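PDB 4WY8: esterase from Rhizomucor miehei CAU432, which hydrolyses carboxylic ester bonds as a carboxylesterase, probably through a serine nucleophile as in other alpha/beta hydrolases. Local coordinates for residues P49-T57 and E67-D75; I58-L68 and E133-W141. One frame throughout, in Å; residues are numbered along the deposited sequence.

Contact 1. Residues P49-T57 and E67-D75; sequences PDVYLEEKT and ELTITRPLD
Two partners grip OG1 of Thr-69: the hydroxyl gives its proton to OE1 of Glu-55 across the strand pair, OG1 to OE1 3.0 Å, and receives an N-H from the Asn-119 side chain. The carboxylate is met on its syn side but well out of plane. A bend at chi2 (-81°) brings the Glu-55 carboxylate alongside Thr-69, and its other oxygen pairs with Lys-97. Glutamate is long enough to serve both partners from an edge strand. Thr-57 and Glu-67 form a second such pair, where OG1 reaches OE1 at 2.7 Å on the syn side and closer to the carboxylate plane.

Between these strands run regular antiparallel bonds, paired at Tyr-52 with Arg-72, Glu-54 with Ile-70 and Lys-56 with Leu-68; the straightest, Lys-56 N to Leu-68 O, spans 2.9 Å at 175°. The side chains alternate between two faces. On the face of Leu-53, Thr-69 and Thr-71, CD1 of Leu-53 lies between the two threonine methyls, 3.6 Å from CG2 of Thr-71, while the Thr-71 hydroxyl turns to Thr-108. Branched threonine suits this place because its methyl packs while its oxygen bonds.

On the other face CB of Lys-56 rests against CD1 of Ile-70 at 4.0 Å. Tyr-52 runs alongside Arg-72, touching the arginine stem at CG, while the guanidinium goes on to carbonyls including that of Gln-79. Beyond the last pairs a water joins Asp-50 O to Leu-74 N, and CD1 of Leu-74 meets CB of Asp-50 at 3.6 Å. Such a beta hairpin, with its first strand at the sheet edge, is the antiparallel start of the central sheet in the alpha/beta hydrolase fold.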
loop_
_atom_site.group_PDB
_atom_site.type_symbol
_atom_site.label_atom_id
_atom_site.label_comp_id
_atom_site.label_asym_id
_atom_site.label_seq_id
_atom_site.Cartn_x
_atom_site.Cartn_y
_atom_site.Cartn_z
ATOM N N PRO A 49 -12.455 -17.681 -8.141
ATOM C CA PRO A 49 -13.500 -16.931 -8.844
ATOM C C PRO A 49 -13.787 -17.528 -10.206
ATOM O O PRO A 49 -12.913 -18.158 -10.793
ATOM C CB PRO A 49 -12.903 -15.522 -8.995
ATOM C CG PRO A 49 -11.767 -15.465 -8.035
ATOM C CD PRO A 49 -11.248 -16.867 -7.940
ATOM N N ASP A 50 -15.011 -17.350 -10.676
ATOM C CA ASP A 50 -15.425 -17.749 -12.010
ATOM C C ASP A 50 -15.059 -16.696 -13.049
ATOM O O ASP A 50 -15.331 -15.497 -12.855
ATOM C CB ASP A 50 -16.934 -17.953 -12.030
ATOM C CG ASP A 50 -17.367 -19.124 -11.195
ATOM O OD1 ASP A 50 -16.721 -20.193 -11.280
ATOM O OD2 ASP A 50 -18.336 -18.947 -10.423
ATOM N N VAL A 51 -14.466 -17.130 -14.158
ATOM C CA VAL A 51 -14.099 -16.185 -15.197
ATOM C C VAL A 51 -14.475 -16.740 -16.545
ATOM O O VAL A 51 -14.559 -17.952 -16.737
ATOM C CB VAL A 51 -12.565 -15.847 -15.198
ATOM C CG1 VAL A 51 -12.108 -15.236 -13.847
ATOM C CG2 VAL A 51 -11.731 -17.076 -15.548
ATOM N N TYR A 52 -14.696 -15.836 -17.483
ATOM C CA TYR A 52 -14.791 -16.183 -18.883
ATOM C C TYR A 52 -13.372 -16.237 -19.442
ATOM O O TYR A 52 -12.682 -15.218 -19.435
ATOM C CB TYR A 52 -15.654 -15.155 -19.635
ATOM C CG TYR A 52 -15.784 -15.454 -21.108
ATOM C CD1 TYR A 52 -16.911 -16.088 -21.605
ATOM C CD2 TYR A 52 -14.763 -15.141 -21.994
ATOM C CE1 TYR A 52 -17.025 -16.388 -22.960
ATOM C CE2 TYR A 52 -14.864 -15.443 -23.346
ATOM C CZ TYR A 52 -15.993 -16.066 -23.819
ATOM O OH TYR A 52 -16.080 -16.352 -25.163
ATOM N N LEU A 53 -12.950 -17.395 -19.961
ATOM C CA LEU A 53 -11.581 -17.541 -20.452
ATOM C C LEU A 53 -11.542 -17.830 -21.949
ATOM O O LEU A 53 -12.341 -18.604 -22.466
ATOM C CB LEU A 53 -10.836 -18.636 -19.673
ATOM C CG LEU A 53 -9.371 -18.849 -20.079
ATOM C CD1 LEU A 53 -8.501 -19.194 -18.878
ATOM C CD2 LEU A 53 -9.271 -19.971 -21.079
ATOM N N GLU A 54 -10.602 -17.184 -22.630
ATOM C CA GLU A 54 -10.412 -17.333 -24.067
ATOM C C GLU A 54 -8.946 -17.548 -24.383
ATOM O O GLU A 54 -8.089 -16.809 -23.888
ATOM C CB GLU A 54 -10.927 -16.091 -24.818
ATOM C CG GLU A 54 -10.453 -16.007 -26.286
ATOM C CD GLU A 54 -10.973 -14.772 -27.047
ATOM O OE1 GLU A 54 -10.739 -14.681 -28.283
ATOM O OE2 GLU A 54 -11.561 -13.868 -26.402
ATOM N N GLU A 55 -8.647 -18.526 -25.231
ATOM C CA GLU A 55 -7.262 -18.729 -25.648
ATOM C C GLU A 55 -7.147 -18.110 -27.039
ATOM O O GLU A 55 -7.943 -18.400 -27.929
ATOM C CB GLU A 55 -6.856 -20.215 -25.644
ATOM C CG GLU A 55 -6.887 -20.903 -24.261
ATOM C CD GLU A 55 -5.644 -20.620 -23.404
ATOM O OE1 GLU A 55 -4.752 -19.883 -23.867
ATOM O OE2 GLU A 55 -5.553 -21.129 -22.258
ATOM N N LYS A 56 -6.170 -17.225 -27.199
ATOM C CA LYS A 56 -6.025 -16.427 -28.409
ATOM C C LYS A 56 -4.616 -16.477 -28.959
ATOM O O LYS A 56 -3.655 -16.282 -28.228
ATOM C CB LYS A 56 -6.417 -14.968 -28.134
ATOM C CG LYS A 56 -6.388 -14.091 -29.375
ATOM C CD LYS A 56 -7.761 -13.783 -29.922
ATOM C CE LYS A 56 -7.620 -13.109 -31.291
ATOM N NZ LYS A 56 -8.941 -12.809 -31.919
ATOM N N THR A 57 -4.483 -16.723 -30.256
ATOM C CA THR A 57 -3.160 -16.761 -30.858
ATOM C C THR A 57 -2.955 -15.547 -31.726
ATOM O O THR A 57 -3.781 -15.269 -32.600
ATOM C CB THR A 57 -2.954 -18.020 -31.721
ATOM O OG1 THR A 57 -2.984 -19.188 -30.890
ATOM C CG2 THR A 57 -1.620 -17.944 -32.436
ATOM N N GLU A 67 1.118 -16.920 -27.831
ATOM C CA GLU A 67 -0.089 -17.394 -27.166
ATOM C C GLU A 67 -0.524 -16.489 -26.019
ATOM O O GLU A 67 0.230 -16.256 -25.072
ATOM C CB GLU A 67 0.110 -18.825 -26.672
ATOM C CG GLU A 67 0.603 -19.791 -27.760
ATOM C CD GLU A 67 -0.343 -19.827 -28.954
ATOM O OE1 GLU A 67 -1.577 -19.831 -28.730
ATOM O OE2 GLU A 67 0.136 -19.859 -30.112
ATOM N N LEU A 68 -1.757 -16.005 -26.128
ATOM C CA LEU A 68 -2.407 -15.175 -25.124
ATOM C C LEU A 68 -3.514 -15.948 -24.426
ATOM O O LEU A 68 -4.256 -16.694 -25.077
ATOM C CB LEU A 68 -3.009 -13.928 -25.769
ATOM C CG LEU A 68 -2.073 -13.123 -26.674
ATOM C CD1 LEU A 68 -2.834 -11.936 -27.254
ATOM C CD2 LEU A 68 -0.825 -12.662 -25.951
ATOM N N THR A 69 -3.600 -15.806 -23.105
ATOM C CA THR A 69 -4.747 -16.301 -22.334
ATOM C C THR A 69 -5.500 -15.089 -21.786
ATOM O O THR A 69 -4.961 -14.320 -20.996
ATOM C CB THR A 69 -4.291 -17.245 -21.184
ATOM O OG1 THR A 69 -3.463 -18.277 -21.726
ATOM C CG2 THR A 69 -5.456 -17.893 -20.511
ATOM N N ILE A 70 -6.735 -14.892 -22.226
ATOM C CA ILE A 70 -7.498 -13.723 -21.834
ATOM C C ILE A 70 -8.629 -14.088 -20.892
ATOM O O ILE A 70 -9.529 -14.856 -21.255
ATOM C CB ILE A 70 -8.083 -13.017 -23.054
ATOM C CG1 ILE A 70 -6.985 -12.798 -24.096
ATOM C CG2 ILE A 70 -8.763 -11.710 -22.637
ATOM C CD1 ILE A 70 -7.496 -12.287 -25.414
ATOM N N THR A 71 -8.619 -13.516 -19.689
ATOM C CA THR A 71 -9.698 -13.799 -18.743
ATOM C C THR A 71 -10.528 -12.538 -18.490
ATOM O O THR A 71 -9.983 -11.442 -18.450
ATOM C CB THR A 71 -9.138 -14.365 -17.397
ATOM O OG1 THR A 71 -8.074 -13.536 -16.944
ATOM C CG2 THR A 71 -8.588 -15.786 -17.576
ATOM N N ARG A 72 -11.848 -12.673 -18.365
ATOM C CA ARG A 72 -12.683 -11.529 -17.985
ATOM C C ARG A 72 -13.809 -11.951 -17.045
ATOM O O ARG A 72 -14.132 -13.130 -16.982
ATOM C CB ARG A 72 -13.223 -10.796 -19.236
ATOM C CG ARG A 72 -13.458 -11.627 -20.441
ATOM C CD ARG A 72 -13.534 -10.789 -21.743
ATOM N NE ARG A 72 -14.659 -9.861 -21.752
ATOM C CZ ARG A 72 -14.627 -8.641 -22.284
ATOM N NH1 ARG A 72 -15.715 -7.876 -22.244
ATOM N NH2 ARG A 72 -13.512 -8.183 -22.854
ATOM N N PRO A 73 -14.412 -10.988 -16.317
ATOM C CA PRO A 73 -15.513 -11.401 -15.439
ATOM C C PRO A 73 -16.668 -11.946 -16.275
ATOM O O PRO A 73 -16.775 -11.581 -17.453
ATOM C CB PRO A 73 -15.921 -10.103 -14.721
ATOM C CG PRO A 73 -14.802 -9.121 -14.963
ATOM C CD PRO A 73 -14.188 -9.532 -16.273
ATOM N N LEU A 74 -17.463 -12.845 -15.703
ATOM C CA LEU A 74 -18.687 -13.319 -16.345
ATOM C C LEU A 74 -19.650 -12.155 -16.499
ATOM O O LEU A 74 -19.563 -11.173 -15.755
ATOM C CB LEU A 74 -19.330 -14.441 -15.523
ATOM C CG LEU A 74 -18.533 -15.738 -15.379
ATOM C CD1 LEU A 74 -19.279 -16.708 -14.501
ATOM C CD2 LEU A 74 -18.314 -16.352 -16.746
ATOM N N ASP A 75 -20.553 -12.243 -17.471
ATOM C CA ASP A 75 -21.543 -11.180 -17.678
ATOM C C ASP A 75 -20.902 -9.822 -18.045
ATOM O O ASP A 75 -21.302 -8.771 -17.535
ATOM C CB ASP A 75 -22.421 -11.038 -16.420
ATOM C CG ASP A 75 -23.190 -12.326 -16.090
ATOM O OD1 ASP A 75 -23.413 -13.145 -17.007
ATOM O OD2 ASP A 75 -23.555 -12.529 -14.907
HETATM O O HOH W 1 -16.782 -13.357 -12.957
HETATM O O HOH W 2 -2.957 -19.459 -25.430
#

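Contact 2. Residues I58-L68 and E133-W141; sequences INRKNGSKIEL and EECLDAVVW
Ile-58 lies over the indole of Trp-141, and its CB, CG2 and CD1 all meet that residue. Its CB stands 3.8 Å from NE1. The methyl CG2 sits above the middle of the ring system, 3.4 Å from the centroid of the five-membered ring, a CH-pi contact over the face. CG1 takes the place between backbone N and carbonyl carbon (chi1 60°), which carries CD1 to the helix side, 3.7 Å from CB of Trp-141. A branched aliphatic chain suits a flat ring, since one methyl can rest on the face while the other branch packs at the base of the ring.

Farther up the helix, CD1 of Ile-66 is wedged 3.6 Å from CB of Asp-137 and also lies over one face of the Arg-60 guanidinium. That arginine comes in from the hairpin turn at about a right angle to Asp-137; its NH1 bonds OD2 on the anti side in a salt bridge, the two planes nearly perpendicular. NH2 passes CG of Glu-134 at 3.4 Å, whereas that carboxylate is held by Ser-121. At the inner end, small Ala-138 lets the helix come close, its CB 4.1 Å from CD2 of Leu-68.

The chemistry thus divides: apolar groups join hairpin to helix inside, and one ion pair lies at the more open side, where the nearby Glu-134 probably adds to the negative field that favours an arginine.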
loop_
_atom_site.group_PDB
_atom_site.type_symbol
_atom_site.label_atom_id
_atom_site.label_comp_id
_atom_site.label_asym_id
_atom_site.label_seq_id
_atom_site.Cartn_x
_atom_site.Cartn_y
_atom_site.Cartn_z
ATOM N N ILE A 58 -1.877 -14.804 -31.503
ATOM C CA ILE A 58 -1.596 -13.749 -32.453
ATOM C C ILE A 58 -0.423 -14.249 -33.295
ATOM O O ILE A 58 0.593 -14.721 -32.775
ATOM C CB ILE A 58 -1.360 -12.379 -31.755
ATOM C CG1 ILE A 58 -0.193 -12.378 -30.791
ATOM C CG2 ILE A 58 -2.619 -11.973 -30.981
ATOM C CD1 ILE A 58 -0.123 -11.060 -29.999
ATOM N N ASN A 59 -0.609 -14.156 -34.611
ATOM C CA ASN A 59 0.343 -14.635 -35.616
ATOM C C ASN A 59 1.247 -13.540 -36.161
ATOM O O ASN A 59 0.761 -12.605 -36.802
ATOM C CB ASN A 59 -0.420 -15.288 -36.773
ATOM C CG ASN A 59 -1.181 -16.523 -36.344
ATOM O OD1 ASN A 59 -0.585 -17.555 -36.036
ATOM N ND2 ASN A 59 -2.505 -16.416 -36.292
ATOM N N ARG A 60 2.553 -13.646 -35.918
ATOM C CA ARG A 60 3.479 -12.651 -36.454
ATOM C C ARG A 60 3.734 -12.853 -37.945
ATOM O O ARG A 60 3.119 -13.711 -38.591
ATOM C CB ARG A 60 4.812 -12.617 -35.689
ATOM C CG ARG A 60 4.673 -12.215 -34.234
ATOM C CD ARG A 60 6.030 -11.920 -33.587
ATOM N NE ARG A 60 6.550 -13.057 -32.830
ATOM C CZ ARG A 60 7.432 -12.964 -31.835
ATOM N NH1 ARG A 60 7.909 -11.783 -31.457
ATOM N NH2 ARG A 60 7.838 -14.063 -31.214
ATOM N N LYS A 61 4.648 -12.043 -38.472
ATOM C CA LYS A 61 4.820 -11.863 -39.908
ATOM C C LYS A 61 5.324 -13.112 -40.617
ATOM O O LYS A 61 4.859 -13.461 -41.706
ATOM C CB LYS A 61 5.801 -10.708 -40.111
ATOM C CG LYS A 61 5.592 -9.841 -41.322
ATOM C CD LYS A 61 6.865 -9.065 -41.597
ATOM C CE LYS A 61 6.567 -7.796 -42.371
ATOM N NZ LYS A 61 7.144 -6.601 -41.690
ATOM N N ASN A 62 6.222 -13.822 -39.950
ATOM C CA ASN A 62 6.896 -14.956 -40.550
ATOM C C ASN A 62 6.175 -16.282 -40.364
ATOM O O ASN A 62 6.483 -17.266 -41.041
ATOM C CB ASN A 62 8.306 -15.049 -39.981
ATOM C CG ASN A 62 8.315 -15.085 -38.465
ATOM O OD1 ASN A 62 7.295 -15.356 -37.828
ATOM N ND2 ASN A 62 9.478 -14.857 -37.882
ATOM N N GLY A 63 5.240 -16.318 -39.421
ATOM C CA GLY A 63 4.432 -17.502 -39.215
ATOM C C GLY A 63 4.518 -17.953 -37.777
ATOM O O GLY A 63 3.927 -18.961 -37.401
ATOM N N SER A 64 5.225 -17.177 -36.959
ATOM C CA SER A 64 5.408 -17.548 -35.562
ATOM C C SER A 64 4.211 -17.060 -34.741
ATOM O O SER A 64 3.449 -16.188 -35.178
ATOM C CB SER A 64 6.732 -16.990 -35.013
ATOM O OG SER A 64 6.778 -15.579 -35.087
ATOM N N LYS A 65 4.031 -17.658 -33.572
ATOM C CA LYS A 65 2.870 -17.372 -32.744
ATOM C C LYS A 65 3.200 -16.901 -31.336
ATOM O O LYS A 65 4.189 -17.319 -30.735
ATOM C CB LYS A 65 1.954 -18.603 -32.665
ATOM C CG LYS A 65 1.326 -19.023 -33.996
ATOM C CD LYS A 65 0.639 -20.388 -33.873
ATOM C CE LYS A 65 -0.109 -20.811 -35.144
ATOM N NZ LYS A 65 -1.124 -19.820 -35.636
ATOM N N ILE A 66 2.398 -15.961 -30.853
ATOM C CA ILE A 66 2.374 -15.619 -29.438
ATOM C C ILE A 66 1.045 -16.117 -28.887
ATOM O O ILE A 66 -0.025 -15.836 -29.451
ATOM C CB ILE A 66 2.563 -14.117 -29.207
ATOM C CG1 ILE A 66 3.897 -13.682 -29.804
ATOM C CG2 ILE A 66 2.594 -13.799 -27.736
ATOM C CD1 ILE A 66 4.053 -12.205 -29.918
ATOM N N GLU A 67 1.118 -16.920 -27.831
ATOM C CA GLU A 67 -0.089 -17.394 -27.166
ATOM C C GLU A 67 -0.524 -16.489 -26.019
ATOM O O GLU A 67 0.230 -16.256 -25.072
ATOM C CB GLU A 67 0.110 -18.825 -26.672
ATOM C CG GLU A 67 0.603 -19.791 -27.760
ATOM C CD GLU A 67 -0.343 -19.827 -28.954
ATOM O OE1 GLU A 67 -1.577 -19.831 -28.730
ATOM O OE2 GLU A 67 0.136 -19.859 -30.112
ATOM N N LEU A 68 -1.757 -16.005 -26.128
ATOM C CA LEU A 68 -2.407 -15.175 -25.124
ATOM C C LEU A 68 -3.514 -15.948 -24.426
ATOM O O LEU A 68 -4.256 -16.694 -25.077
ATOM C CB LEU A 68 -3.009 -13.928 -25.769
ATOM C CG LEU A 68 -2.073 -13.123 -26.674
ATOM C CD1 LEU A 68 -2.834 -11.936 -27.254
ATOM C CD2 LEU A 68 -0.825 -12.662 -25.951
ATOM N N GLU A 133 10.698 -9.444 -26.402
ATOM C CA GLU A 133 10.162 -9.111 -27.706
ATOM C C GLU A 133 8.764 -9.694 -27.910
ATOM O O GLU A 133 7.895 -9.041 -28.520
ATOM C CB GLU A 133 11.151 -9.585 -28.763
ATOM C CG GLU A 133 12.421 -8.732 -28.725
ATOM C CD GLU A 133 13.520 -9.255 -29.628
ATOM O OE1 GLU A 133 14.645 -8.693 -29.581
ATOM O OE2 GLU A 133 13.252 -10.206 -30.400
ATOM N N GLU A 134 8.531 -10.908 -27.408
ATOM C CA GLU A 134 7.164 -11.438 -27.438
ATOM C C GLU A 134 6.196 -10.542 -26.648
ATOM O O GLU A 134 5.076 -10.263 -27.105
ATOM C CB GLU A 134 7.111 -12.866 -26.890
ATOM C CG GLU A 134 7.758 -13.907 -27.818
ATOM C CD GLU A 134 8.013 -15.257 -27.143
ATOM O OE1 GLU A 134 7.932 -15.342 -25.893
ATOM O OE2 GLU A 134 8.298 -16.240 -27.866
ATOM N N CYS A 135 6.627 -10.084 -25.469
ATOM C CA CYS A 135 5.751 -9.297 -24.597
ATOM C C CYS A 135 5.434 -7.927 -25.191
ATOM O O CYS A 135 4.274 -7.447 -25.142
ATOM C CB CYS A 135 6.378 -9.135 -23.201
ATOM S SG CYS A 135 6.524 -10.719 -22.284
ATOM N N LEU A 136 6.467 -7.304 -25.750
ATOM C CA LEU A 136 6.308 -6.030 -26.424
ATOM C C LEU A 136 5.364 -6.212 -27.591
ATOM O O LEU A 136 4.415 -5.452 -27.748
ATOM C CB LEU A 136 7.667 -5.492 -26.888
ATOM C CG LEU A 136 7.612 -4.211 -27.719
ATOM C CD1 LEU A 136 7.131 -2.969 -26.920
ATOM C CD2 LEU A 136 8.989 -3.960 -28.319
ATOM N N ASP A 137 5.574 -7.264 -28.370
ATOM C CA ASP A 137 4.672 -7.542 -29.485
ATOM C C ASP A 137 3.216 -7.729 -29.036
ATOM O O ASP A 137 2.275 -7.330 -29.738
ATOM C CB ASP A 137 5.118 -8.791 -30.236
ATOM C CG ASP A 137 6.234 -8.516 -31.233
ATOM O OD1 ASP A 137 6.521 -7.328 -31.514
ATOM O OD2 ASP A 137 6.811 -9.505 -31.747
ATOM N N ALA A 138 3.027 -8.368 -27.888
ATOM C CA ALA A 138 1.681 -8.550 -27.337
ATOM C C ALA A 138 1.021 -7.224 -26.937
ATOM O O ALA A 138 -0.145 -6.983 -27.249
ATOM C CB ALA A 138 1.729 -9.481 -26.153
ATOM N N VAL A 139 1.761 -6.367 -26.239
ATOM C CA VAL A 139 1.238 -5.041 -25.894
ATOM C C VAL A 139 0.894 -4.234 -27.150
ATOM O O VAL A 139 -0.179 -3.625 -27.241
ATOM C CB VAL A 139 2.242 -4.238 -25.040
ATOM C CG1 VAL A 139 1.748 -2.801 -24.819
ATOM C CG2 VAL A 139 2.499 -4.937 -23.702
ATOM N N VAL A 140 1.802 -4.241 -28.126
ATOM C CA VAL A 140 1.585 -3.535 -29.391
ATOM C C VAL A 140 0.339 -4.050 -30.089
ATOM O O VAL A 140 -0.436 -3.269 -30.643
ATOM C CB VAL A 140 2.808 -3.679 -30.339
ATOM C CG1 VAL A 140 2.474 -3.187 -31.752
ATOM C CG2 VAL A 140 4.002 -2.945 -29.774
ATOM N N TRP A 141 0.143 -5.362 -30.047
ATOM C CA TRP A 141 -1.046 -5.975 -30.630
ATOM C C TRP A 141 -2.322 -5.502 -29.915
ATOM O O TRP A 141 -3.282 -5.100 -30.567
ATOM C CB TRP A 141 -0.934 -7.493 -30.591
ATOM C CG TRP A 141 -2.003 -8.199 -31.393
ATOM C CD1 TRP A 141 -1.904 -8.622 -32.684
ATOM C CD2 TRP A 141 -3.324 -8.566 -30.951
ATOM N NE1 TRP A 141 -3.077 -9.211 -33.078
ATOM C CE2 TRP A 141 -3.964 -9.193 -32.037
ATOM C CE3 TRP A 141 -4.028 -8.414 -29.749
ATOM C CZ2 TRP A 141 -5.276 -9.684 -31.956
ATOM C CZ3 TRP A 141 -5.329 -8.896 -29.671
ATOM C CH2 TRP A 141 -5.939 -9.520 -30.769
#

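In the fold
Contacts 1 and 2 share the hairpin of strands 51-59 and 65-73, with Glu-67 and Leu-68 common to both and their centres about 18 Å apart. Contact 1 pairs the strands; contact 2 seats the turn end of that hairpin on helix 130-143. They touch at Thr-57 CG2 and Lys-65 CG, 3.5 Å apart, and again where CE of Lys-56 passes CH2 of Trp-141 at 4.0 Å. The other face of the hairpin turns to helix 101-111, giving the sandwich of helices about a sheet expected in this fold. Each contact centre lies about 18 Å from the chain centre. Ser-164, His-291 and Asp-261, which probably form the catalytic triad, belong to neither contact.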